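Local atomic coordinates of DnaJ homolog subfamily C member 3 (Mus musculus, PDB entry 3IEG), a protein that acts as a co-chaperone of HSPA8 that binds misfolded proteins in the unfolded protein response and restrains the eIF-2-alpha kinase EIF2AK4. Residues G168-A173 against Y199-H204; S274-C279 against P303-A308. One frame throughout, in Å; residues are numbered along the deposited sequence.

Contact 1. Residues G168-A173 against Y199-H204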
ATOM      1  N   GLY A 168     -10.680  -4.912   9.971  1.00 37.48           N
ATOM      2  CA  GLY A 168     -10.966  -3.489   9.942  1.00 37.19           C
ATOM      3  C   GLY A 168      -9.716  -2.618   9.971  1.00 37.63           C
ATOM      4  O   GLY A 168      -9.709  -1.562  10.601  1.00 38.02           O
ATOM      5  N   GLU A 169      -8.661  -3.043   9.280  1.00 37.53           N
ATOM      6  CA  GLU A 169      -7.408  -2.283   9.227  1.00 37.31           C
ATOM      7  C   GLU A 169      -7.009  -2.007   7.780  1.00 37.12           C
ATOM      8  O   GLU A 169      -5.962  -2.478   7.326  1.00 37.17           O
ATOM      9  CB  GLU A 169      -6.290  -3.056   9.937  1.00 37.57           C
ATOM     10  CG  GLU A 169      -6.562  -3.356  11.402  1.00 38.48           C
ATOM     11  CD  GLU A 169      -6.016  -2.297  12.338  1.00 40.54           C
ATOM     12  OE1 GLU A 169      -5.832  -1.129  11.918  1.00 39.98           O
ATOM     13  OE2 GLU A 169      -5.746  -2.647  13.508  1.00 43.28           O
ATOM     14  N   PRO A 170      -7.844  -1.248   7.042  1.00 37.09           N
ATOM     15  CA  PRO A 170      -7.609  -1.081   5.601  1.00 37.03           C
ATOM     16  C   PRO A 170      -6.265  -0.467   5.229  1.00 37.10           C
ATOM     17  O   PRO A 170      -5.701  -0.849   4.207  1.00 37.29           O
ATOM     18  CB  PRO A 170      -8.765  -0.173   5.151  1.00 37.15           C
ATOM     19  CG  PRO A 170      -9.250   0.486   6.401  1.00 36.78           C
ATOM     20  CD  PRO A 170      -9.055  -0.526   7.479  1.00 36.91           C
ATOM     21  N   ARG A 171      -5.753   0.461   6.034  1.00 37.27           N
ATOM     22  CA  ARG A 171      -4.465   1.082   5.727  1.00 37.65           C
ATOM     23  C   ARG A 171      -3.314   0.088   5.812  1.00 37.47           C
ATOM     24  O   ARG A 171      -2.329   0.213   5.092  1.00 37.50           O
ATOM     25  CB  ARG A 171      -4.180   2.299   6.608  1.00 37.85           C
ATOM     26  CG  ARG A 171      -5.281   3.340   6.596  1.00 39.43           C
ATOM     27  CD  ARG A 171      -4.740   4.749   6.778  1.00 41.39           C
ATOM     28  NE  ARG A 171      -4.944   5.557   5.573  1.00 43.08           N
ATOM     29  CZ  ARG A 171      -6.039   6.273   5.324  1.00 42.12           C
ATOM     30  NH1 ARG A 171      -7.039   6.290   6.190  1.00 43.58           N
ATOM     31  NH2 ARG A 171      -6.134   6.964   4.206  1.00 40.91           N
ATOM     32  N   LYS A 172      -3.437  -0.898   6.686  1.00 37.50           N
ATOM     33  CA  LYS A 172      -2.415  -1.925   6.783  1.00 37.56           C
ATOM     34  C   LYS A 172      -2.494  -2.819   5.555  1.00 37.19           C
ATOM     35  O   LYS A 172      -1.471  -3.196   4.977  1.00 37.42           O
ATOM     36  CB  LYS A 172      -2.547  -2.718   8.085  1.00 37.76           C
ATOM     37  CG  LYS A 172      -2.086  -1.941   9.320  1.00 38.72           C
ATOM     38  CD  LYS A 172      -2.030  -2.830  10.544  1.00 40.79           C
ATOM     39  CE  LYS A 172      -1.471  -2.064  11.729  1.00 43.17           C
ATOM     40  NZ  LYS A 172      -1.169  -2.966  12.895  1.00 44.63           N
ATOM     41  N   ALA A 173      -3.721  -3.115   5.143  1.00 36.74           N
ATOM     42  CA  ALA A 173      -3.973  -3.908   3.951  1.00 36.53           C
ATOM     43  C   ALA A 173      -3.418  -3.249   2.689  1.00 36.60           C
ATOM     44  O   ALA A 173      -2.731  -3.902   1.913  1.00 36.40           O
ATOM     45  CB  ALA A 173      -5.458  -4.192   3.816  1.00 36.07           C
ATOM     46  N   TYR A 199     -11.333   4.117  -1.559  1.00 35.46           N
ATOM     47  CA  TYR A 199     -12.692   4.598  -1.772  1.00 35.93           C
ATOM     48  C   TYR A 199     -13.466   4.527  -0.472  1.00 36.50           C
ATOM     49  O   TYR A 199     -13.942   5.553   0.010  1.00 36.64           O
ATOM     50  CB  TYR A 199     -13.399   3.813  -2.876  1.00 35.62           C
ATOM     51  CG  TYR A 199     -14.720   4.408  -3.331  1.00 35.73           C
ATOM     52  CD1 TYR A 199     -14.759   5.419  -4.298  1.00 36.24           C
ATOM     53  CD2 TYR A 199     -15.930   3.949  -2.817  1.00 35.72           C
ATOM     54  CE1 TYR A 199     -15.967   5.957  -4.740  1.00 35.79           C
ATOM     55  CE2 TYR A 199     -17.143   4.477  -3.245  1.00 35.98           C
ATOM     56  CZ  TYR A 199     -17.157   5.479  -4.207  1.00 36.15           C
ATOM     57  OH  TYR A 199     -18.360   6.007  -4.629  1.00 35.62           O
ATOM     58  N   GLN A 200     -13.564   3.326   0.102  1.00 37.15           N
ATOM     59  CA  GLN A 200     -14.242   3.123   1.377  1.00 38.05           C
ATOM     60  C   GLN A 200     -13.675   4.045   2.448  1.00 37.72           C
ATOM     61  O   GLN A 200     -14.400   4.484   3.334  1.00 37.91           O
ATOM     62  CB  GLN A 200     -14.138   1.665   1.834  1.00 37.92           C
ATOM     63  CG  GLN A 200     -15.224   0.734   1.276  1.00 39.70           C
ATOM     64  CD  GLN A 200     -14.947  -0.765   1.551  1.00 40.32           C
ATOM     65  OE1 GLN A 200     -13.782  -1.211   1.616  1.00 43.61           O
ATOM     66  NE2 GLN A 200     -16.024  -1.544   1.710  1.00 41.97           N
ATOM     67  N   LEU A 201     -12.385   4.357   2.353  1.00 37.67           N
ATOM     68  CA  LEU A 201     -11.760   5.253   3.328  1.00 37.65           C
ATOM     69  C   LEU A 201     -12.145   6.713   3.159  1.00 37.46           C
ATOM     70  O   LEU A 201     -11.989   7.502   4.089  1.00 37.79           O
ATOM     71  CB  LEU A 201     -10.238   5.114   3.315  1.00 37.56           C
ATOM     72  CG  LEU A 201      -9.707   3.949   4.146  1.00 38.11           C
ATOM     73  CD1 LEU A 201      -8.257   3.679   3.772  1.00 38.17           C
ATOM     74  CD2 LEU A 201      -9.874   4.199   5.654  1.00 37.35           C
ATOM     75  N   GLY A 202     -12.637   7.076   1.981  1.00 37.00           N
ATOM     76  CA  GLY A 202     -12.930   8.469   1.698  1.00 36.86           C
ATOM     77  C   GLY A 202     -11.844   9.165   0.902  1.00 36.77           C
ATOM     78  O   GLY A 202     -12.018  10.303   0.499  1.00 36.63           O
ATOM     79  N   ASP A 203     -10.729   8.476   0.668  1.00 36.75           N
ATOM     80  CA  ASP A 203      -9.639   9.018  -0.145  1.00 36.80           C
ATOM     81  C   ASP A 203      -9.920   8.905  -1.647  1.00 36.18           C
ATOM     82  O   ASP A 203      -9.270   8.138  -2.372  1.00 35.90           O
ATOM     83  CB  ASP A 203      -8.318   8.323   0.203  1.00 37.32           C
ATOM     84  CG  ASP A 203      -7.840   8.646   1.605  1.00 39.05           C
ATOM     85  OD1 ASP A 203      -8.426   9.525   2.268  1.00 41.96           O
ATOM     86  OD2 ASP A 203      -6.860   8.025   2.048  1.00 41.53           O
ATOM     87  N   HIS A 204     -10.880   9.695  -2.108  1.00 35.53           N
ATOM     88  CA  HIS A 204     -11.324   9.644  -3.492  1.00 35.17           C
ATOM     89  C   HIS A 204     -10.218   9.891  -4.503  1.00 35.27           C
ATOM     90  O   HIS A 204     -10.200   9.263  -5.566  1.00 35.58           O
ATOM     91  CB  HIS A 204     -12.510  10.585  -3.733  1.00 34.74           C
ATOM     92  CG  HIS A 204     -12.305  11.973  -3.214  1.00 34.55           C
ATOM     93  ND1 HIS A 204     -11.742  12.978  -3.974  1.00 33.61           N
ATOM     94  CD2 HIS A 204     -12.607  12.530  -2.016  1.00 33.71           C
ATOM     95  CE1 HIS A 204     -11.694  14.090  -3.261  1.00 33.60           C
ATOM     96  NE2 HIS A 204     -12.224  13.848  -2.074  1.00 33.86           N
TER

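Contact 2. Residues S274-C279 against P303-A308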
ATOM      1  N   SER A 274     -19.148  15.686   3.476  1.00 35.04           N
ATOM      2  CA  SER A 274     -19.993  16.616   2.722  1.00 35.22           C
ATOM      3  C   SER A 274     -20.796  17.525   3.640  1.00 35.32           C
ATOM      4  O   SER A 274     -20.884  18.728   3.395  1.00 35.55           O
ATOM      5  CB  SER A 274     -20.925  15.877   1.766  1.00 35.00           C
ATOM      6  OG  SER A 274     -20.175  15.287   0.716  1.00 35.60           O
ATOM      7  N   LYS A 275     -21.366  16.954   4.696  1.00 35.37           N
ATOM      8  CA  LYS A 275     -22.100  17.734   5.679  1.00 35.67           C
ATOM      9  C   LYS A 275     -21.201  18.773   6.327  1.00 35.02           C
ATOM     10  O   LYS A 275     -21.605  19.927   6.482  1.00 35.09           O
ATOM     11  CB  LYS A 275     -22.738  16.836   6.736  1.00 35.87           C
ATOM     12  CG  LYS A 275     -24.151  16.355   6.390  1.00 36.85           C
ATOM     13  CD  LYS A 275     -24.760  15.590   7.569  1.00 37.42           C
ATOM     14  CE  LYS A 275     -26.076  14.901   7.192  1.00 40.96           C
ATOM     15  NZ  LYS A 275     -26.747  14.346   8.407  1.00 42.58           N
ATOM     16  N   GLU A 276     -19.975  18.379   6.673  1.00 34.46           N
ATOM     17  CA  GLU A 276     -19.017  19.322   7.243  1.00 33.86           C
ATOM     18  C   GLU A 276     -18.802  20.546   6.334  1.00 33.70           C
ATOM     19  O   GLU A 276     -18.838  21.684   6.794  1.00 33.26           O
ATOM     20  CB  GLU A 276     -17.682  18.639   7.541  1.00 33.84           C
ATOM     21  CG  GLU A 276     -16.712  19.560   8.269  1.00 33.98           C
ATOM     22  CD  GLU A 276     -15.261  19.136   8.166  1.00 34.35           C
ATOM     23  OE1 GLU A 276     -14.958  17.984   8.545  1.00 35.26           O
ATOM     24  OE2 GLU A 276     -14.417  19.969   7.750  1.00 33.02           O
ATOM     25  N   ARG A 277     -18.576  20.301   5.046  1.00 33.52           N
ATOM     26  CA  ARG A 277     -18.381  21.382   4.084  1.00 33.51           C
ATOM     27  C   ARG A 277     -19.667  22.204   3.877  1.00 34.10           C
ATOM     28  O   ARG A 277     -19.607  23.420   3.674  1.00 34.02           O
ATOM     29  CB  ARG A 277     -17.817  20.860   2.745  1.00 33.16           C
ATOM     30  CG  ARG A 277     -16.439  20.181   2.815  1.00 30.65           C
ATOM     31  CD  ARG A 277     -15.385  21.057   3.493  1.00 28.20           C
ATOM     32  NE  ARG A 277     -14.772  22.037   2.592  1.00 25.97           N
ATOM     33  CZ  ARG A 277     -14.260  23.204   2.979  1.00 23.96           C
ATOM     34  NH1 ARG A 277     -14.306  23.576   4.253  1.00 23.81           N
ATOM     35  NH2 ARG A 277     -13.716  24.021   2.092  1.00 22.35           N
ATOM     36  N   ILE A 278     -20.824  21.551   3.956  1.00 34.52           N
ATOM     37  CA  ILE A 278     -22.088  22.268   3.864  1.00 35.10           C
ATOM     38  C   ILE A 278     -22.248  23.169   5.091  1.00 35.92           C
ATOM     39  O   ILE A 278     -22.644  24.332   4.969  1.00 36.09           O
ATOM     40  CB  ILE A 278     -23.294  21.320   3.650  1.00 35.18           C
ATOM     41  CG1 ILE A 278     -23.309  20.827   2.191  1.00 35.02           C
ATOM     42  CG2 ILE A 278     -24.623  22.026   4.002  1.00 34.61           C
ATOM     43  CD1 ILE A 278     -24.208  19.622   1.920  1.00 34.71           C
ATOM     44  N   CYS A 279     -21.898  22.637   6.257  1.00 36.94           N
ATOM     45  CA  CYS A 279     -21.821  23.423   7.482  1.00 36.80           C
ATOM     46  C   CYS A 279     -20.971  24.679   7.276  1.00 36.41           C
ATOM     47  O   CYS A 279     -21.348  25.771   7.705  1.00 36.37           O
ATOM     48  CB  CYS A 279     -21.285  22.548   8.614  1.00 37.20           C
ATOM     49  SG  CYS A 279     -20.434  23.413   9.933  1.00 39.68           S
ATOM     50  N   PRO A 303     -17.789  15.026  17.737  1.00 62.47           N
ATOM     51  CA  PRO A 303     -17.736  16.097  18.744  1.00 61.46           C
ATOM     52  C   PRO A 303     -16.460  16.940  18.720  1.00 60.39           C
ATOM     53  O   PRO A 303     -16.462  18.054  19.238  1.00 60.23           O
ATOM     54  CB  PRO A 303     -17.856  15.340  20.076  1.00 61.60           C
ATOM     55  CG  PRO A 303     -17.522  13.911  19.749  1.00 62.04           C
ATOM     56  CD  PRO A 303     -18.039  13.712  18.359  1.00 62.41           C
ATOM     57  N   ASP A 304     -15.391  16.428  18.112  1.00 59.14           N
ATOM     58  CA  ASP A 304     -14.103  17.132  18.117  1.00 58.07           C
ATOM     59  C   ASP A 304     -13.727  17.816  16.800  1.00 56.76           C
ATOM     60  O   ASP A 304     -12.628  18.369  16.696  1.00 56.66           O
ATOM     61  CB  ASP A 304     -12.971  16.190  18.549  1.00 58.54           C
ATOM     62  CG  ASP A 304     -13.081  15.765  20.011  1.00 60.14           C
ATOM     63  OD1 ASP A 304     -13.240  16.644  20.895  1.00 61.47           O
ATOM     64  OD2 ASP A 304     -12.996  14.543  20.278  1.00 61.27           O
ATOM     65  N   ASN A 305     -14.621  17.778  15.806  1.00 55.09           N
ATOM     66  CA  ASN A 305     -14.382  18.413  14.496  1.00 53.40           C
ATOM     67  C   ASN A 305     -14.123  19.918  14.612  1.00 52.53           C
ATOM     68  O   ASN A 305     -15.053  20.706  14.790  1.00 52.38           O
ATOM     69  CB  ASN A 305     -15.547  18.140  13.530  1.00 53.14           C
ATOM     70  CG  ASN A 305     -15.260  18.603  12.096  1.00 52.22           C
ATOM     71  OD1 ASN A 305     -14.784  19.714  11.861  1.00 50.67           O
ATOM     72  ND2 ASN A 305     -15.573  17.750  11.133  1.00 51.44           N
ATOM     73  N   VAL A 306     -12.853  20.300  14.500  1.00 51.43           N
ATOM     74  CA  VAL A 306     -12.430  21.689  14.682  1.00 50.47           C
ATOM     75  C   VAL A 306     -13.134  22.656  13.708  1.00 49.97           C
ATOM     76  O   VAL A 306     -13.632  23.706  14.132  1.00 50.04           O
ATOM     77  CB  VAL A 306     -10.881  21.826  14.608  1.00 50.48           C
ATOM     78  CG1 VAL A 306     -10.435  23.271  14.815  1.00 50.27           C
ATOM     79  CG2 VAL A 306     -10.220  20.927  15.641  1.00 50.37           C
ATOM     80  N   ASN A 307     -13.181  22.291  12.422  1.00 49.01           N
ATOM     81  CA  ASN A 307     -13.832  23.112  11.385  1.00 47.85           C
ATOM     82  C   ASN A 307     -15.300  23.412  11.693  1.00 47.26           C
ATOM     83  O   ASN A 307     -15.758  24.551  11.547  1.00 46.99           O
ATOM     84  CB  ASN A 307     -13.730  22.446  10.007  1.00 47.64           C
ATOM     85  CG  ASN A 307     -12.304  22.363   9.490  1.00 46.76           C
ATOM     86  OD1 ASN A 307     -11.466  23.211   9.786  1.00 45.42           O
ATOM     87  ND2 ASN A 307     -12.031  21.334   8.693  1.00 45.45           N
ATOM     88  N   ALA A 308     -16.017  22.377  12.122  1.00 46.67           N
ATOM     89  CA  ALA A 308     -17.434  22.474  12.486  1.00 46.10           C
ATOM     90  C   ALA A 308     -17.630  23.356  13.713  1.00 45.59           C
ATOM     91  O   ALA A 308     -18.592  24.127  13.782  1.00 45.58           O
ATOM     92  CB  ALA A 308     -18.030  21.079  12.720  1.00 45.73           C
TER

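Contact 1. Residues G168-A173 against Y199-H204
P170 and L201 face each other with their CA atoms 7.9 Å apart, where the start of helix 170-181 meets the end of helix 188-201. Both CB atoms point toward the opposite segment. The proline ring brings its CG to CD2 of L201 at 3.8 Å, and its CB lies near CD1. The two side chains cross at a slant and make a small apolar patch.

R171 extends the contact. Its CG lies beside the backbone N (chi1 -54°), and the chain bends at chi2 and chi3. These bends carry the guanidinium across the end of L201. L201 CD1 sits 3.7 Å above the guanidinium plane, over its centre, while CD2 lies 3.6 Å from R171 NH1. The leucine therefore touches the proline and one face of the arginine through the same two methyls.

The far edge of the guanidinium meets D203, which comes from the opposite direction. R171 NH2 and D203 OD2 form a salt bridge at 2.5 Å. The carboxylate lies at the edge of the guanidinium, close to its plane, but the two planes are turned 51° apart. The ion pair lies at the surface, so solvent probably weakens it.

Turns set up both segments. G168 closes helix 154-166 with a Schellman motif, and E169 is the N-cap residue of the next helix. G202 ends helix 188-201 in the same way, and D203 follows as the N-cap residue of helix 204-217, without a side-chain capping bond. The arrangement joins TPR 5 to TPR 6 and belongs to the stacking of consecutive helical hairpins in a tetratricopeptide-repeat solenoid.

Contact 2. Residues S274-C279 against P303-A308
E276 reaches from helix 268-284 to N305, just before helix 306-318, and to N307 in its first turn. Its CB points toward that segment, and CG stands anti to the backbone N (chi1 -174°). The chain then runs extended. CG passes N305 ND2 at 3.6 Å, and CD comes still nearer to the same nitrogen. At the tip the two oxygens part. OE1 accepts from N305 ND2 at 2.7 Å, with the donor above the carboxylate plane; it also forms a salt bridge with R273. OE2 accepts from N307 ND2 at 2.9 Å on its syn side, but tilted well out of the carboxylate plane.

This buried carboxylate links the first helix of one tetratricopeptide repeat to the beginning of the next. P303-N305 close TPR 8, and V306 opens TPR 9. N305 is the N-cap residue of helix 306-318: its OD1 accepts from A308 N at 2.9 Å, while its ND2 donates to E276 OE1 and to E302. The amide is thus held from both ends, its plane nearly perpendicular to the carboxylate (87°).

One turn on from E276, C279 SG lies 4.0 Å from A308 CA. That sulfur is in a disulfide with C295, which ties helix 268-284 to helix 288-301.

The two contacts follow one another in sequence: both segments of contact 1 precede those of contact 2. Their centres are 21 Å apart, and their nearest atoms about 9 Å. Contact 1 joins TPR 5 to TPR 6; contact 2 joins TPR 8 to TPR 9, farther from the chain centre. They share no helix, but Y270 of helix 268-284 bridges them: its OH bonds to Y199 O, and its own O accepts from S274 OG. Helix 222-246 meets both: it packs on Y199 and H204, and its E242 forms a salt bridge with R277. This chain is the TPR part of the protein; HSPA8 binds the J domain. Misfolded proteins bind a groove in the first two repeats, away from both contacts.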